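Local structure of xyloglucan-specific endo-beta-1,4-glucanase (Uncultured bacterium, 4W88) at residues I14-G19 against N56-P61; G95-L100 against D139-F144. The protein hydrolyses internal beta-1,4-glucosidic linkages of xyloglucan as an endo-acting glycoside hydrolase of family GH5. The protein carries 1 engineered substitution. One frame throughout, in Å; residues are numbered along the deposited sequence.

Contact 1: I14-G19 against N56-P61; sequences IGWNLG and NAIRIP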
ATOM      1  N   ILE A  14      -8.758   9.164   5.858  1.00 19.36           N
ATOM      2  CA  ILE A  14      -8.353   8.639   4.554  1.00 19.31           C
ATOM      3  C   ILE A  14      -6.816   8.763   4.530  1.00 16.72           C
ATOM      4  O   ILE A  14      -6.244   9.631   5.198  1.00 17.17           O
ATOM      5  CB  ILE A  14      -9.092   9.313   3.385  1.00 18.89           C
ATOM      6  CG1 ILE A  14      -8.810   8.636   2.040  1.00 18.55           C
ATOM      7  CG2 ILE A  14      -8.814  10.794   3.263  1.00 20.91           C
ATOM      8  CD1 ILE A  14      -9.835   8.970   0.999  1.00 22.97           C
ATOM      9  N   GLY A  15      -6.170   7.886   3.780  1.00 16.24           N
ATOM     10  CA  GLY A  15      -4.727   7.894   3.678  1.00 17.18           C
ATOM     11  C   GLY A  15      -4.132   8.310   2.339  1.00 16.90           C
ATOM     12  O   GLY A  15      -4.802   8.500   1.344  1.00 15.94           O
ATOM     13  N   TRP A  16      -2.825   8.419   2.375  1.00 14.21           N
ATOM     14  CA  TRP A  16      -2.034   9.025   1.269  1.00 17.23           C
ATOM     15  C   TRP A  16      -0.716   8.338   1.149  1.00 14.44           C
ATOM     16  O   TRP A  16      -0.087   8.058   2.179  1.00 13.51           O
ATOM     17  CB  TRP A  16      -1.854  10.525   1.553  1.00 16.54           C
ATOM     18  CG  TRP A  16      -1.140  11.314   0.551  1.00 16.20           C
ATOM     19  CD1 TRP A  16      -1.696  12.003  -0.458  1.00 17.02           C
ATOM     20  CD2 TRP A  16       0.274  11.595   0.492  1.00 13.85           C
ATOM     21  NE1 TRP A  16      -0.743  12.687  -1.146  1.00 17.11           N
ATOM     22  CE2 TRP A  16       0.492  12.403  -0.603  1.00 15.94           C
ATOM     23  CE3 TRP A  16       1.381  11.181   1.228  1.00 17.11           C
ATOM     24  CZ2 TRP A  16       1.771  12.873  -0.931  1.00 17.48           C
ATOM     25  CZ3 TRP A  16       2.649  11.615   0.870  1.00 18.13           C
ATOM     26  CH2 TRP A  16       2.828  12.441  -0.200  1.00 18.14           C
ATOM     27  N   ASN A  17      -0.323   7.969  -0.065  1.00 14.58           N
ATOM     28  CA  ASN A  17       0.954   7.275  -0.283  1.00 12.71           C
ATOM     29  C   ASN A  17       2.025   8.297  -0.725  1.00 14.66           C
ATOM     30  O   ASN A  17       1.840   9.071  -1.690  1.00 17.02           O
ATOM     31  CB  ASN A  17       0.914   6.244  -1.450  1.00 12.95           C
ATOM     32  CG  ASN A  17       0.304   4.920  -1.099  1.00 13.63           C
ATOM     33  OD1 ASN A  17       1.022   3.959  -0.802  1.00 16.14           O
ATOM     34  ND2 ASN A  17      -1.015   4.837  -1.124  1.00 14.58           N
ATOM     35  N   LEU A  18       3.187   8.175  -0.106  1.00 14.74           N
ATOM     36  CA  LEU A  18       4.419   8.906  -0.559  1.00 15.35           C
ATOM     37  C   LEU A  18       5.031   8.148  -1.743  1.00 15.46           C
ATOM     38  O   LEU A  18       6.084   7.476  -1.628  1.00 15.44           O
ATOM     39  CB  LEU A  18       5.396   8.934   0.633  1.00 16.73           C
ATOM     40  CG  LEU A  18       6.658   9.813   0.466  1.00 15.63           C
ATOM     41  CD1 LEU A  18       6.338  11.303   0.350  1.00 18.95           C
ATOM     42  CD2 LEU A  18       7.560   9.482   1.621  1.00 14.44           C
ATOM     43  N   GLY A  19       4.375   8.267  -2.906  1.00 14.61           N
ATOM     44  CA  GLY A  19       4.726   7.441  -4.047  1.00 15.36           C
ATOM     45  C   GLY A  19       5.969   7.906  -4.826  1.00 16.82           C
ATOM     46  O   GLY A  19       6.289   9.090  -4.846  1.00 16.40           O
ATOM     47  N   ASN A  56      -4.858  11.802   7.459  1.00 17.92           N
ATOM     48  CA  ASN A  56      -4.160  11.574   8.750  1.00 17.36           C
ATOM     49  C   ASN A  56      -3.431  10.218   8.826  1.00 17.60           C
ATOM     50  O   ASN A  56      -2.986   9.788   9.888  1.00 19.37           O
ATOM     51  CB  ASN A  56      -5.071  11.752   9.973  1.00 19.04           C
ATOM     52  CG  ASN A  56      -6.145  10.711  10.054  1.00 21.44           C
ATOM     53  OD1 ASN A  56      -6.688  10.257   9.043  1.00 20.03           O
ATOM     54  ND2 ASN A  56      -6.432  10.292  11.288  1.00 23.24           N
ATOM     55  N   ALA A  57      -3.361   9.536   7.696  1.00 17.21           N
ATOM     56  CA  ALA A  57      -2.670   8.274   7.579  1.00 17.17           C
ATOM     57  C   ALA A  57      -1.821   8.365   6.337  1.00 14.43           C
ATOM     58  O   ALA A  57      -2.245   8.902   5.285  1.00 15.93           O
ATOM     59  CB  ALA A  57      -3.683   7.143   7.463  1.00 18.42           C
ATOM     60  N   ILE A  58      -0.621   7.826   6.436  1.00 14.86           N
ATOM     61  CA  ILE A  58       0.377   7.870   5.340  1.00 14.73           C
ATOM     62  C   ILE A  58       0.936   6.451   5.165  1.00 14.42           C
ATOM     63  O   ILE A  58       1.343   5.793   6.125  1.00 16.42           O
ATOM     64  CB  ILE A  58       1.526   8.896   5.614  1.00 14.94           C
ATOM     65  CG1 ILE A  58       2.482   8.995   4.443  1.00 15.61           C
ATOM     66  CG2 ILE A  58       2.259   8.635   6.944  1.00 17.40           C
ATOM     67  CD1 ILE A  58       3.434  10.181   4.548  1.00 17.85           C
ATOM     68  N   ARG A  59       0.994   6.025   3.900  1.00 15.17           N
ATOM     69  CA  ARG A  59       1.677   4.821   3.499  1.00 13.82           C
ATOM     70  C   ARG A  59       3.047   5.291   2.902  1.00 14.60           C
ATOM     71  O   ARG A  59       3.085   6.186   2.038  1.00 13.82           O
ATOM     72  CB  ARG A  59       0.858   3.977   2.547  1.00 14.43           C
ATOM     73  CG  ARG A  59       1.578   2.726   2.062  1.00 16.49           C
ATOM     74  CD  ARG A  59       0.509   1.831   1.434  1.00 14.47           C
ATOM     75  NE  ARG A  59       0.852   0.506   0.912  1.00 15.09           N
ATOM     76  CZ  ARG A  59       1.117   0.233  -0.347  1.00 16.35           C
ATOM     77  NH1 ARG A  59       1.287   1.165  -1.256  1.00 14.35           N
ATOM     78  NH2 ARG A  59       1.133  -1.040  -0.701  1.00 15.94           N
ATOM     79  N   ILE A  60       4.128   4.668   3.414  1.00 13.63           N
ATOM     80  CA  ILE A  60       5.481   4.970   3.022  1.00 15.22           C
ATOM     81  C   ILE A  60       6.012   3.753   2.330  1.00 14.34           C
ATOM     82  O   ILE A  60       6.504   2.781   2.963  1.00 15.94           O
ATOM     83  CB  ILE A  60       6.336   5.307   4.246  1.00 15.68           C
ATOM     84  CG1 ILE A  60       5.725   6.528   5.000  1.00 16.84           C
ATOM     85  CG2 ILE A  60       7.778   5.617   3.852  1.00 16.51           C
ATOM     86  CD1 ILE A  60       6.258   6.844   6.371  1.00 18.64           C
ATOM     87  N   PRO A  61       5.851   3.724   1.002  1.00 13.39           N
ATOM     88  CA  PRO A  61       6.385   2.571   0.272  1.00 13.67           C
ATOM     89  C   PRO A  61       7.893   2.659   0.190  1.00 13.04           C
ATOM     90  O   PRO A  61       8.450   3.719  -0.082  1.00 15.78           O
ATOM     91  CB  PRO A  61       5.750   2.717  -1.089  1.00 16.11           C
ATOM     92  CG  PRO A  61       5.410   4.155  -1.221  1.00 20.88           C
ATOM     93  CD  PRO A  61       5.132   4.667   0.143  1.00 14.97           C
TER
HETATM   94  O   HOH W   1       8.199   6.480  -0.119  1.00 15.57           O

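Contact 2: G95-L100 against D139-F144; sequences GMYIIL and DEKLMF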
ATOM      1  N   GLY A  95       1.536  12.601  14.770  1.00 18.44           N
ATOM      2  CA  GLY A  95       0.509  11.711  15.341  1.00 17.41           C
ATOM      3  C   GLY A  95      -0.297  10.920  14.339  1.00 15.44           C
ATOM      4  O   GLY A  95      -1.468  10.520  14.582  1.00 17.37           O
HETATM    5  N   MSE A  96       0.331  10.674  13.205  1.00 17.38           N
HETATM    6  CA  MSE A  96      -0.333  10.017  12.056  1.00 19.04           C
HETATM    7  C   MSE A  96      -0.334   8.501  12.192  1.00 17.05           C
HETATM    8  O   MSE A  96       0.502   7.920  12.902  1.00 17.83           O
HETATM    9  CB  MSE A  96       0.372  10.403  10.758  1.00 17.84           C
HETATM   10  CG  MSE A  96       0.238  11.878  10.466  1.00 19.76           C
HETATM   11 SE   MSE A  96       1.252  12.386   8.871  1.00 19.27          SE
HETATM   12  CE  MSE A  96      -0.016  11.878   7.514  1.00 19.76           C
ATOM     13  N   TYR A  97      -1.340   7.876  11.542  1.00 17.51           N
ATOM     14  CA  TYR A  97      -1.347   6.445  11.274  1.00 17.05           C
ATOM     15  C   TYR A  97      -0.412   6.214  10.098  1.00 13.89           C
ATOM     16  O   TYR A  97      -0.413   6.993   9.133  1.00 17.34           O
ATOM     17  CB  TYR A  97      -2.785   5.944  11.047  1.00 16.69           C
ATOM     18  CG  TYR A  97      -3.590   6.083  12.328  1.00 18.67           C
ATOM     19  CD1 TYR A  97      -4.202   7.315  12.710  1.00 21.89           C
ATOM     20  CD2 TYR A  97      -3.607   5.051  13.217  1.00 20.72           C
ATOM     21  CE1 TYR A  97      -4.792   7.434  13.947  1.00 24.16           C
ATOM     22  CE2 TYR A  97      -4.241   5.138  14.428  1.00 22.91           C
ATOM     23  CZ  TYR A  97      -4.812   6.312  14.800  1.00 22.40           C
ATOM     24  OH  TYR A  97      -5.360   6.346  16.073  1.00 28.68           O
ATOM     25  N   ILE A  98       0.321   5.108  10.135  1.00 15.38           N
ATOM     26  CA  ILE A  98       1.416   4.901   9.208  1.00 15.43           C
ATOM     27  C   ILE A  98       1.421   3.468   8.700  1.00 15.24           C
ATOM     28  O   ILE A  98       1.298   2.541   9.532  1.00 16.27           O
ATOM     29  CB  ILE A  98       2.790   5.186   9.858  1.00 13.78           C
ATOM     30  CG1 ILE A  98       2.776   6.556  10.524  1.00 17.18           C
ATOM     31  CG2 ILE A  98       3.909   5.079   8.814  1.00 18.28           C
ATOM     32  CD1 ILE A  98       3.911   6.789  11.512  1.00 18.95           C
ATOM     33  N   ILE A  99       1.675   3.291   7.429  1.00 14.98           N
ATOM     34  CA  ILE A  99       2.027   1.985   6.916  1.00 14.62           C
ATOM     35  C   ILE A  99       3.386   2.038   6.303  1.00 14.66           C
ATOM     36  O   ILE A  99       3.629   2.823   5.426  1.00 16.76           O
ATOM     37  CB  ILE A  99       1.010   1.443   5.880  1.00 15.28           C
ATOM     38  CG1 ILE A  99      -0.388   1.291   6.490  1.00 17.34           C
ATOM     39  CG2 ILE A  99       1.528   0.189   5.203  1.00 17.36           C
ATOM     40  CD1 ILE A  99      -1.454   0.961   5.419  1.00 16.96           C
ATOM     41  N   LEU A 100       4.250   1.151   6.783  1.00 14.26           N
ATOM     42  CA  LEU A 100       5.557   0.870   6.177  1.00 15.30           C
ATOM     43  C   LEU A 100       5.473  -0.464   5.404  1.00 16.31           C
ATOM     44  O   LEU A 100       5.093  -1.480   5.988  1.00 15.26           O
ATOM     45  CB  LEU A 100       6.617   0.683   7.246  1.00 15.82           C
ATOM     46  CG  LEU A 100       8.025   0.379   6.780  1.00 15.31           C
ATOM     47  CD1 LEU A 100       8.607   1.471   5.895  1.00 19.11           C
ATOM     48  CD2 LEU A 100       8.886   0.076   8.022  1.00 19.16           C
ATOM     49  N   ASP A 139       4.678   3.017  18.460  1.00 19.30           N
ATOM     50  CA  ASP A 139       3.348   2.682  18.936  1.00 19.30           C
ATOM     51  C   ASP A 139       2.409   2.068  17.875  1.00 18.65           C
ATOM     52  O   ASP A 139       2.840   1.792  16.737  1.00 19.63           O
ATOM     53  CB  ASP A 139       2.740   3.885  19.682  1.00 21.52           C
ATOM     54  CG  ASP A 139       2.193   4.950  18.771  1.00 22.90           C
ATOM     55  OD1 ASP A 139       2.010   4.727  17.544  1.00 22.60           O
ATOM     56  OD2 ASP A 139       1.993   6.055  19.358  1.00 27.31           O
ATOM     57  N   GLU A 140       1.171   1.779  18.312  1.00 19.83           N
ATOM     58  CA  GLU A 140       0.252   1.017  17.514  1.00 20.03           C
ATOM     59  C   GLU A 140      -0.260   1.760  16.228  1.00 14.09           C
ATOM     60  O   GLU A 140      -1.026   1.169  15.417  1.00 19.01           O
ATOM     61  CB  GLU A 140      -0.934   0.588  18.393  1.00 27.99           C
ATOM     62  CG  GLU A 140      -2.020   1.649  18.573  1.00 28.64           C
ATOM     63  CD  GLU A 140      -1.696   2.925  19.377  1.00 42.94           C
ATOM     64  OE1 GLU A 140      -0.755   2.887  20.188  1.00 37.19           O
ATOM     65  OE2 GLU A 140      -2.411   4.003  19.174  1.00 44.30           O
ATOM     66  N   LYS A 141       0.014   3.051  16.123  1.00 17.72           N
ATOM     67  CA  LYS A 141      -0.357   3.790  14.955  1.00 16.71           C
ATOM     68  C   LYS A 141       0.543   3.391  13.735  1.00 15.96           C
ATOM     69  O   LYS A 141       0.162   3.654  12.577  1.00 17.23           O
ATOM     70  CB  LYS A 141      -0.265   5.272  15.166  1.00 18.34           C
ATOM     71  CG  LYS A 141      -1.168   5.858  16.258  1.00 21.36           C
ATOM     72  CD  LYS A 141      -1.277   7.394  16.255  1.00 26.84           C
ATOM     73  CE  LYS A 141      -2.013   7.933  17.434  1.00 42.97           C
ATOM     74  NZ  LYS A 141      -2.243   9.365  17.071  1.00 49.96           N
ATOM     75  N   LEU A 142       1.709   2.796  13.991  1.00 15.96           N
ATOM     76  CA  LEU A 142       2.585   2.287  12.913  1.00 15.47           C
ATOM     77  C   LEU A 142       2.197   0.804  12.647  1.00 15.61           C
ATOM     78  O   LEU A 142       2.244  -0.054  13.543  1.00 18.32           O
ATOM     79  CB  LEU A 142       4.063   2.356  13.291  1.00 17.71           C
ATOM     80  CG  LEU A 142       5.097   1.706  12.314  1.00 16.71           C
ATOM     81  CD1 LEU A 142       5.004   2.364  10.971  1.00 17.48           C
ATOM     82  CD2 LEU A 142       6.485   1.867  12.840  1.00 18.18           C
HETATM   83  N   MSE A 143       1.882   0.526  11.363  1.00 17.53           N
HETATM   84  CA  MSE A 143       1.500  -0.781  10.870  1.00 16.83           C
HETATM   85  C   MSE A 143       2.479  -1.187   9.799  1.00 14.15           C
HETATM   86  O   MSE A 143       3.131  -0.307   9.154  1.00 15.50           O
HETATM   87  CB  MSE A 143       0.108  -0.629  10.284  1.00 16.96           C
HETATM   88  CG  MSE A 143      -0.879  -0.063  11.290  1.00 17.76           C
HETATM   89 SE   MSE A 143      -2.727   0.006  10.598  1.00 20.06          SE
HETATM   90  CE  MSE A 143      -2.647   1.624   9.547  1.00 26.58           C
ATOM     91  N   PHE A 144       2.685  -2.497   9.652  1.00 14.40           N
ATOM     92  CA  PHE A 144       3.595  -3.043   8.662  1.00 13.89           C
ATOM     93  C   PHE A 144       2.782  -3.813   7.618  1.00 13.72           C
ATOM     94  O   PHE A 144       1.908  -4.620   7.962  1.00 16.82           O
ATOM     95  CB  PHE A 144       4.593  -4.040   9.274  1.00 15.25           C
ATOM     96  CG  PHE A 144       5.520  -3.496  10.338  1.00 14.21           C
ATOM     97  CD1 PHE A 144       5.901  -2.140  10.452  1.00 17.56           C
ATOM     98  CD2 PHE A 144       6.147  -4.422  11.197  1.00 16.84           C
ATOM     99  CE1 PHE A 144       6.767  -1.724  11.457  1.00 18.29           C
ATOM    100  CE2 PHE A 144       7.050  -4.007  12.134  1.00 15.41           C
ATOM    101  CZ  PHE A 144       7.366  -2.659  12.263  1.00 17.31           C
TER
HETATM  102  O   HOH W   2      -4.882   4.238  17.662  1.00 36.63           O

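Contact 1: I14-G19 against N56-P61
A buried arginine runs beside an asparagine of the adjacent strand: R59 NH1 donates to N17 OD1 at 2.8 Å, nearly straight at 171°. The oxygen lies in the guanidinium plane, at its edge, while the amide plane of N17 stands 82° from it. Both side chains leave the same face of the sheet and run side by side; with CG anti to the backbone N (chi1 178°) and the chain extended to NE, R59 carries its CB, CG and CD past OD1 before the charge meets it. Salt bridges from NE to E145 and NH1 to E271 should fix the guanidinium's rotation near the bound TRIS. On the other face, the I58 CD1 methyl touches the edge of the W16 indole, 4.0 Å from CZ3. Between the faces, R59 N donates to W16 O (2.9 Å) and L18 N to R59 O (2.9 Å), the pattern of parallel strands. Past them, one water donates to both L18 O and P61 O. Strands 15-18 and 57-60 belong to one beta-alpha-beta unit through helix 44-53; strand 300-305 flanks the first and 97-101 the second, while helix 78-92 packs on L18, I58 and I60.

Contact 2: G95-L100 against D139-F144
I98 N donates to K141 O at 2.8 Å, opening a parallel ladder that continues through M143 N to I98 O (2.8 Å) and L100 N to M143 O (3.0 Å). The K141 side chain also crosses to the other segment at the N-terminal ends of the strands. Its CG sits beside the backbone N, anti to the carbonyl carbon (chi1 -61°), and the extended chain beyond passes over one face of the Y97 ring, CG lying 4.1 Å from the ring centroid in a CH-pi contact. At the far end NZ donates to G95 O (2.9 Å), tilted 35° from that carbonyl's plane; G95 closes the preceding helix in a Schellman motif. With K141 cut back to an alanine, G95 O would probably lose this donor and the Y97 ring its CH-pi partner. At the ring's edge, a water links Y97 OH to E140 OE2, which accepts from it. Deeper in, L142 CD1 meets I98 CG2 at 3.6 Å on one face of the sheet, and on the other the selenomethionine M143, bent at its last torsion, brings CE to I99 CG1 (3.8 Å). The polar side-chain links thus gather at the N-terminal ends of the two strands, while the side-chain pairs further along are apolar and the backbone bonds run through both.

In the fold
The contacts follow one another along the chain without overlap, both segments of contact 1 preceding those of contact 2, and their centres lie 10 Å apart in the same eight-stranded parallel barrel. Contact 1 pairs the first strand with the second, contact 2 the third with the fourth; the seam between strands 57-60 and 97-101 joins them, with probable hydrogen bonds from I58 N to Y97 O and from I60 N to I99 O, both at 2.8 Å. Together they make half of the TIM-barrel wall, and helix 78-92 packs against both. The E145 that pairs with R59 lies at the end of strand 142-145, so the second and fourth strands also meet through side chains within the barrel, close to the TRIS site.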